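Local coordinates for insect fatty acid binding protein (Manduca sexta, PDB 1MDC) that binds fatty acids one to one, holding the lipid inside its beta-barrel, and takes part in lipid transport in the cytoplasm, at residues D36-K41 against A126-K131; Q40-N45 against K106-D111. All coordinates share one frame; numbering follows the deposited sequence.

Interaction 1: D36-K41 against A126-K131; sequences DKPTQK and ARRYYK. With PLM (palmitic acid), chain C; SO4 (sulfate ion), chain B.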
loop_
_atom_site.group_PDB
_atom_site.type_symbol
_atom_site.label_atom_id
_atom_site.label_comp_id
_atom_site.label_asym_id
_atom_site.label_seq_id
_atom_site.Cartn_x
_atom_site.Cartn_y
_atom_site.Cartn_z
ATOM N N ASP A 36 -2.598 3.314 -12.736
ATOM C CA ASP A 36 -2.053 4.373 -11.881
ATOM C C ASP A 36 -0.538 4.442 -11.836
ATOM O O ASP A 36 0.124 3.443 -12.064
ATOM C CB ASP A 36 -2.519 3.957 -10.456
ATOM C CG ASP A 36 -2.452 4.949 -9.315
ATOM O OD1 ASP A 36 -2.383 6.171 -9.712
ATOM O OD2 ASP A 36 -2.508 4.615 -8.145
ATOM N N LYS A 37 -0.003 5.625 -11.523
ATOM C CA LYS A 37 1.440 5.829 -11.396
ATOM C C LYS A 37 1.556 6.558 -10.048
ATOM O O LYS A 37 1.874 7.748 -9.994
ATOM C CB LYS A 37 2.042 6.683 -12.515
ATOM C CG LYS A 37 2.149 5.951 -13.864
ATOM C CD LYS A 37 3.213 4.831 -13.885
ATOM C CE LYS A 37 3.393 4.038 -15.193
ATOM N NZ LYS A 37 4.328 2.877 -15.102
ATOM N N PRO A 38 1.256 5.854 -8.958
ATOM C CA PRO A 38 1.296 6.458 -7.631
ATOM C C PRO A 38 2.676 6.758 -7.076
ATOM O O PRO A 38 3.682 6.210 -7.522
ATOM C CB PRO A 38 0.706 5.397 -6.679
ATOM C CG PRO A 38 1.012 4.052 -7.325
ATOM C CD PRO A 38 1.140 4.375 -8.836
ATOM N N THR A 39 2.695 7.649 -6.084
ATOM C CA THR A 39 3.904 8.054 -5.377
ATOM C C THR A 39 3.562 7.978 -3.908
ATOM O O THR A 39 2.390 8.103 -3.527
ATOM C CB THR A 39 4.510 9.431 -5.645
ATOM O OG1 THR A 39 3.701 10.427 -5.005
ATOM C CG2 THR A 39 4.666 9.670 -7.146
ATOM N N GLN A 40 4.562 7.767 -3.069
ATOM C CA GLN A 40 4.286 7.712 -1.650
ATOM C C GLN A 40 5.471 8.227 -0.819
ATOM O O GLN A 40 6.631 7.974 -1.150
ATOM C CB GLN A 40 3.711 6.397 -1.196
ATOM C CG GLN A 40 4.648 5.276 -1.408
ATOM C CD GLN A 40 4.028 4.081 -0.788
ATOM O OE1 GLN A 40 4.138 3.855 0.412
ATOM N NE2 GLN A 40 3.362 3.337 -1.621
ATOM N N LYS A 41 5.181 8.974 0.246
ATOM C CA LYS A 41 6.200 9.557 1.111
ATOM C C LYS A 41 5.783 9.338 2.537
ATOM O O LYS A 41 4.641 9.618 2.862
ATOM C CB LYS A 41 6.128 11.043 0.899
ATOM C CG LYS A 41 7.181 11.836 1.698
ATOM C CD LYS A 41 7.271 13.336 1.382
ATOM C CE LYS A 41 6.246 14.264 2.008
ATOM N NZ LYS A 41 6.230 15.580 1.339
ATOM N N ALA A 126 2.117 -10.690 -5.590
ATOM C CA ALA A 126 2.159 -9.524 -6.490
ATOM C C ALA A 126 3.291 -8.645 -5.983
ATOM O O ALA A 126 3.548 -8.684 -4.776
ATOM C CB ALA A 126 0.848 -8.662 -6.520
ATOM N N ARG A 127 3.946 -7.887 -6.875
ATOM C CA ARG A 127 5.038 -7.028 -6.477
ATOM C C ARG A 127 4.897 -5.670 -7.090
ATOM O O ARG A 127 4.455 -5.560 -8.227
ATOM C CB ARG A 127 6.339 -7.580 -7.045
ATOM C CG ARG A 127 6.931 -8.629 -6.150
ATOM C CD ARG A 127 7.920 -7.999 -5.199
ATOM N NE ARG A 127 8.566 -8.888 -4.268
ATOM C CZ ARG A 127 9.673 -9.552 -4.571
ATOM N NH1 ARG A 127 10.198 -9.442 -5.774
ATOM N NH2 ARG A 127 10.246 -10.354 -3.648
ATOM N N ARG A 128 5.273 -4.643 -6.328
ATOM C CA ARG A 128 5.241 -3.267 -6.800
ATOM C C ARG A 128 6.621 -2.730 -6.449
ATOM O O ARG A 128 7.042 -2.834 -5.311
ATOM C CB ARG A 128 4.130 -2.359 -6.311
ATOM C CG ARG A 128 2.733 -3.018 -6.525
ATOM C CD ARG A 128 1.664 -2.022 -6.110
ATOM N NE ARG A 128 1.159 -1.211 -7.226
ATOM C CZ ARG A 128 0.306 -0.216 -6.989
ATOM N NH1 ARG A 128 -0.093 0.083 -5.744
ATOM N NH2 ARG A 128 -0.140 0.466 -7.988
ATOM N N TYR A 129 7.319 -2.214 -7.443
ATOM C CA TYR A 129 8.663 -1.673 -7.320
ATOM C C TYR A 129 8.615 -0.143 -7.484
ATOM O O TYR A 129 8.110 0.398 -8.483
ATOM C CB TYR A 129 9.597 -2.282 -8.402
ATOM C CG TYR A 129 9.611 -3.784 -8.357
ATOM C CD1 TYR A 129 10.509 -4.490 -7.549
ATOM C CD2 TYR A 129 8.714 -4.506 -9.142
ATOM C CE1 TYR A 129 10.518 -5.866 -7.504
ATOM C CE2 TYR A 129 8.713 -5.904 -9.113
ATOM C CZ TYR A 129 9.600 -6.582 -8.319
ATOM O OH TYR A 129 9.588 -7.947 -8.295
ATOM N N TYR A 130 9.154 0.558 -6.484
ATOM C CA TYR A 130 9.168 2.007 -6.522
ATOM C C TYR A 130 10.601 2.496 -6.360
ATOM O O TYR A 130 11.441 1.803 -5.806
ATOM C CB TYR A 130 8.367 2.468 -5.289
ATOM C CG TYR A 130 6.854 2.260 -5.182
ATOM C CD1 TYR A 130 6.328 1.009 -4.917
ATOM C CD2 TYR A 130 6.001 3.364 -5.306
ATOM C CE1 TYR A 130 4.929 0.851 -4.807
ATOM C CE2 TYR A 130 4.620 3.225 -5.182
ATOM C CZ TYR A 130 4.107 1.950 -4.937
ATOM O OH TYR A 130 2.770 1.806 -4.789
ATOM N N LYS A 131 10.854 3.685 -6.854
ATOM C CA LYS A 131 12.156 4.277 -6.787
ATOM C C LYS A 131 12.075 5.766 -6.383
ATOM O O LYS A 131 11.203 6.507 -6.822
ATOM C CB LYS A 131 12.640 4.077 -8.223
ATOM C CG LYS A 131 14.096 4.264 -8.452
ATOM C CD LYS A 131 14.852 2.972 -8.411
ATOM C CE LYS A 131 15.238 2.461 -9.776
ATOM N NZ LYS A 131 15.619 1.040 -9.755
HETATM C C1 PLM C . 1.437 -0.093 -2.206
HETATM O O1 PLM C . 2.290 0.382 -1.436
HETATM O O2 PLM C . 1.591 -0.140 -3.437
HETATM C C2 PLM C . 0.077 -0.593 -1.670
HETATM C C3 PLM C . -0.887 -1.216 -2.706
HETATM C C4 PLM C . -1.970 -0.196 -3.159
HETATM C C5 PLM C . -3.338 -0.438 -2.489
HETATM C C6 PLM C . -4.371 -1.004 -3.478
HETATM C C7 PLM C . -5.491 -1.649 -2.670
HETATM C C8 PLM C . -6.759 -1.973 -3.444
HETATM C C9 PLM C . -7.097 -3.411 -3.043
HETATM C CA PLM C . -8.372 -3.576 -2.203
HETATM C CB PLM C . -8.044 -4.316 -0.897
HETATM C CC PLM C . -9.282 -4.987 -0.247
HETATM C CD PLM C . -8.930 -5.661 1.118
HETATM C CE PLM C . -9.139 -7.173 1.109
HETATM C CF PLM C . -8.202 -7.789 0.071
HETATM C CG PLM C . -8.285 -9.334 -0.023
HETATM S S SO4 B . 0.428 1.603 1.715
HETATM O O1 SO4 B . 1.026 1.932 3.015
HETATM O O2 SO4 B . 1.372 1.891 0.656
HETATM O O3 SO4 B . 0.114 0.171 1.630
HETATM O O4 SO4 B . -0.800 2.426 1.524
HETATM O O HOH W 1 -0.702 1.033 -10.898
HETATM O O HOH W 2 -2.426 2.146 -7.486
#

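Interaction 2: Q40-N45 against K106-D111; sequences QKMEAN and KEYNGD. With SO4 (sulfate ion), chain B.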
loop_
_atom_site.group_PDB
_atom_site.type_symbol
_atom_site.label_atom_id
_atom_site.label_comp_id
_atom_site.label_asym_id
_atom_site.label_seq_id
_atom_site.Cartn_x
_atom_site.Cartn_y
_atom_site.Cartn_z
ATOM N N GLN A 40 4.562 7.767 -3.069
ATOM C CA GLN A 40 4.286 7.712 -1.650
ATOM C C GLN A 40 5.471 8.227 -0.819
ATOM O O GLN A 40 6.631 7.974 -1.150
ATOM C CB GLN A 40 3.711 6.397 -1.196
ATOM C CG GLN A 40 4.648 5.276 -1.408
ATOM C CD GLN A 40 4.028 4.081 -0.788
ATOM O OE1 GLN A 40 4.138 3.855 0.412
ATOM N NE2 GLN A 40 3.362 3.337 -1.621
ATOM N N LYS A 41 5.181 8.974 0.246
ATOM C CA LYS A 41 6.200 9.557 1.111
ATOM C C LYS A 41 5.783 9.338 2.537
ATOM O O LYS A 41 4.641 9.618 2.862
ATOM C CB LYS A 41 6.128 11.043 0.899
ATOM C CG LYS A 41 7.181 11.836 1.698
ATOM C CD LYS A 41 7.271 13.336 1.382
ATOM C CE LYS A 41 6.246 14.264 2.008
ATOM N NZ LYS A 41 6.230 15.580 1.339
ATOM N N MET A 42 6.700 8.830 3.367
ATOM C CA MET A 42 6.436 8.559 4.784
ATOM C C MET A 42 7.264 9.487 5.665
ATOM O O MET A 42 8.407 9.736 5.307
ATOM C CB MET A 42 6.857 7.085 5.137
ATOM C CG MET A 42 6.167 6.721 6.398
ATOM S SD MET A 42 6.306 4.954 6.647
ATOM C CE MET A 42 6.399 4.771 8.429
ATOM N N GLU A 43 6.682 9.982 6.776
ATOM C CA GLU A 43 7.323 10.885 7.739
ATOM C C GLU A 43 7.069 10.391 9.150
ATOM O O GLU A 43 6.048 9.771 9.401
ATOM C CB GLU A 43 6.932 12.341 7.623
ATOM C CG GLU A 43 7.242 12.702 6.201
ATOM C CD GLU A 43 7.664 14.070 5.907
ATOM O OE1 GLU A 43 6.671 14.902 5.863
ATOM O OE2 GLU A 43 8.804 14.337 5.673
ATOM N N ALA A 44 8.019 10.654 10.055
ATOM C CA ALA A 44 7.923 10.265 11.466
ATOM C C ALA A 44 7.583 11.531 12.232
ATOM O O ALA A 44 8.097 12.611 11.939
ATOM C CB ALA A 44 9.166 9.529 11.984
ATOM N N ASN A 45 6.687 11.407 13.190
ATOM C CA ASN A 45 6.243 12.524 13.981
ATOM C C ASN A 45 6.278 12.200 15.455
ATOM O O ASN A 45 5.408 12.577 16.234
ATOM C CB ASN A 45 4.807 12.689 13.582
ATOM C CG ASN A 45 4.619 13.856 12.684
ATOM O OD1 ASN A 45 3.843 14.750 13.047
ATOM N ND2 ASN A 45 5.301 13.852 11.530
ATOM N N LYS A 106 6.232 -3.746 2.915
ATOM C CA LYS A 106 7.015 -2.693 2.275
ATOM C C LYS A 106 8.436 -2.685 2.793
ATOM O O LYS A 106 8.658 -2.403 3.946
ATOM C CB LYS A 106 6.347 -1.379 2.605
ATOM C CG LYS A 106 4.851 -1.433 2.353
ATOM C CD LYS A 106 4.026 -0.143 2.613
ATOM C CE LYS A 106 4.440 1.099 1.866
ATOM N NZ LYS A 106 3.631 2.283 2.284
ATOM N N GLU A 107 9.385 -3.010 1.938
ATOM C CA GLU A 107 10.776 -3.051 2.333
ATOM C C GLU A 107 11.578 -1.944 1.693
ATOM O O GLU A 107 11.685 -1.875 0.478
ATOM C CB GLU A 107 11.378 -4.429 1.983
ATOM C CG GLU A 107 10.773 -5.607 2.787
ATOM C CD GLU A 107 11.347 -6.925 2.314
ATOM O OE1 GLU A 107 11.008 -7.459 1.275
ATOM O OE2 GLU A 107 12.293 -7.399 3.066
ATOM N N TYR A 108 12.157 -1.059 2.509
ATOM C CA TYR A 108 12.950 0.034 1.962
ATOM C C TYR A 108 14.444 -0.258 2.046
ATOM O O TYR A 108 14.906 -0.762 3.046
ATOM C CB TYR A 108 12.715 1.257 2.839
ATOM C CG TYR A 108 11.287 1.843 2.771
ATOM C CD1 TYR A 108 10.293 1.361 3.646
ATOM C CD2 TYR A 108 10.985 2.859 1.872
ATOM C CE1 TYR A 108 9.001 1.887 3.609
ATOM C CE2 TYR A 108 9.694 3.405 1.826
ATOM C CZ TYR A 108 8.724 2.914 2.711
ATOM O OH TYR A 108 7.435 3.450 2.682
ATOM N N ASN A 109 15.170 0.055 0.987
ATOM C CA ASN A 109 16.600 -0.155 0.878
ATOM C C ASN A 109 17.124 0.944 -0.015
ATOM O O ASN A 109 17.096 0.879 -1.241
ATOM C CB ASN A 109 17.001 -1.594 0.431
ATOM C CG ASN A 109 18.509 -1.711 0.027
ATOM O OD1 ASN A 109 19.452 -1.158 0.689
ATOM N ND2 ASN A 109 18.730 -2.403 -1.094
ATOM N N GLY A 110 17.596 1.989 0.622
ATOM C CA GLY A 110 18.103 3.087 -0.141
ATOM C C GLY A 110 16.957 3.687 -0.910
ATOM O O GLY A 110 15.846 3.868 -0.382
ATOM N N ASP A 111 17.269 3.969 -2.163
ATOM C CA ASP A 111 16.322 4.551 -3.059
ATOM C C ASP A 111 15.329 3.549 -3.612
ATOM O O ASP A 111 14.516 3.900 -4.445
ATOM C CB ASP A 111 17.021 5.311 -4.144
ATOM C CG ASP A 111 17.465 6.676 -3.669
ATOM O OD1 ASP A 111 17.101 7.085 -2.474
ATOM O OD2 ASP A 111 18.083 7.381 -4.373
HETATM S S SO4 B . 0.428 1.603 1.715
HETATM O O1 SO4 B . 1.026 1.932 3.015
HETATM O O2 SO4 B . 1.372 1.891 0.656
HETATM O O3 SO4 B . 0.114 0.171 1.630
HETATM O O4 SO4 B . -0.800 2.426 1.524
HETATM O O HOH W 3 7.392 5.852 1.270
#

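Interaction 1: D36-K41 against A126-K131
Oxygen O2 of the palmitic acid carboxyl group is gripped by R128 and Y130, whose polar ends also both touch P38. The Y130 hydroxyl donates to it, with OH 2.6 Å from PLM O2. R128 adds a second bond from NH1 at 2.9 Å to PLM O2, bent to 136° at the hydrogen. O2 lies near the plane of the Y130 ring and near that of the guanidinium, at the edge of each. The other carboxyl oxygen is taken by the amide of Q40, with NE2 3.1 Å from PLM O1. The amide oxygen of Q40 is turned to K106.

P38 fills the corner between the two ligand-binding side chains. Its CG is 3.8 Å from R128 NH2 and equally far from Y130 OH. The side chains of P38 and Y130 run at about a right angle to each other. R128 gets there by a bend at chi3 (94°), which swings the guanidinium from its strand toward P38.

Two waters lie in the guanidinium plane, at its edge, and tie NH2 to D36. One bridges to the side chain of D36, its oxygen 2.6 Å from D36 OD2. The other lies by D36 O and is held only weakly by R128. Q13 accepts from R128 NE, and F16 makes a cation-pi contact with the same group. A leucine in place of R128 has no guanidinium, so PLM O2 would probably be left with Y130 as its remaining partner here, and the D36-bound waters would lose NH2.

R128 and Y130 form the Arg-X-Tyr pattern familiar in fatty-acid-binding proteins. R128 brings a charge to the buried head group, while Y130 and Q40 are neutral donors, and the nearby D36 may temper that charge through water.

Interaction 2: Q40-N45 against K106-D111
The amine of K106 is buried and lies unusually close to the amide of Q40. K106 NZ donates to Q40 OE1 at only 2.5 Å, a very short separation, whose exact length is doubtful. The two side chains reach this point from opposite directions. K106 runs extended from its strand and then bends at chi3 (57°), which brings its amine up to the amide oxygen.

The same nitrogen also grips a sulfate, probably left from the crystallisation liquor. K106 NZ lies 2.7 Å from SO4 O1 and 2.8 Å from SO4 O2. H93 and Y84 hold the anion as well. Q40 NE2 adds a long, weak bond to SO4 O2. The lysine charge is thus probably balanced in part by the anion, while its bond to OE1, with that of NE2 to the palmitic acid, is consistent with the way the Q40 amide faces.

Y108 brings its hydroxyl near this polar group, OH 4.0 Å from Q40 OE1. A water in the plane of its ring, at the edge, is 2.8 Å from Y108 OH and makes a weak bond to Q40 O. M42 comes near the hydroxyl with its sulfur, SD standing 4.4 Å from Y108 OH.

The backbones stay apart, with the short strand axes 11.9 Å from each other and crossed at 82°. Such a crossing fits the two near-orthogonal sheets of the fatty-acid-binding-protein barrel, here bridged by side chains. K106 lies against V91 of strand 90-97 and against L113 and V115 of strand 112-119. Y108 stacks on Y3 and meets Y8 edge-to-face, while M42 rests on Y49 of strand 48-54.

Both interactions are buried, and both start from strand 39-45, with Q40 common to the two. Its amide divides the work: the nitrogen serves the palmitic acid in interaction 1, the oxygen serves the lysine in interaction 2. Interaction 1 lies nearer the centre of the chain. It spans strand 8-14 to reach strand 122-131, and its chemistry is set by the ligand carboxyl group. Interaction 2 joins strand 39-45 to strand 100-109 across the barrel, where an amine meets an amide oxygen and a sulfate, and the Y108 hydroxyl lies near. The far segments also touch, K131 CG lying 4.0 Å from D111 O.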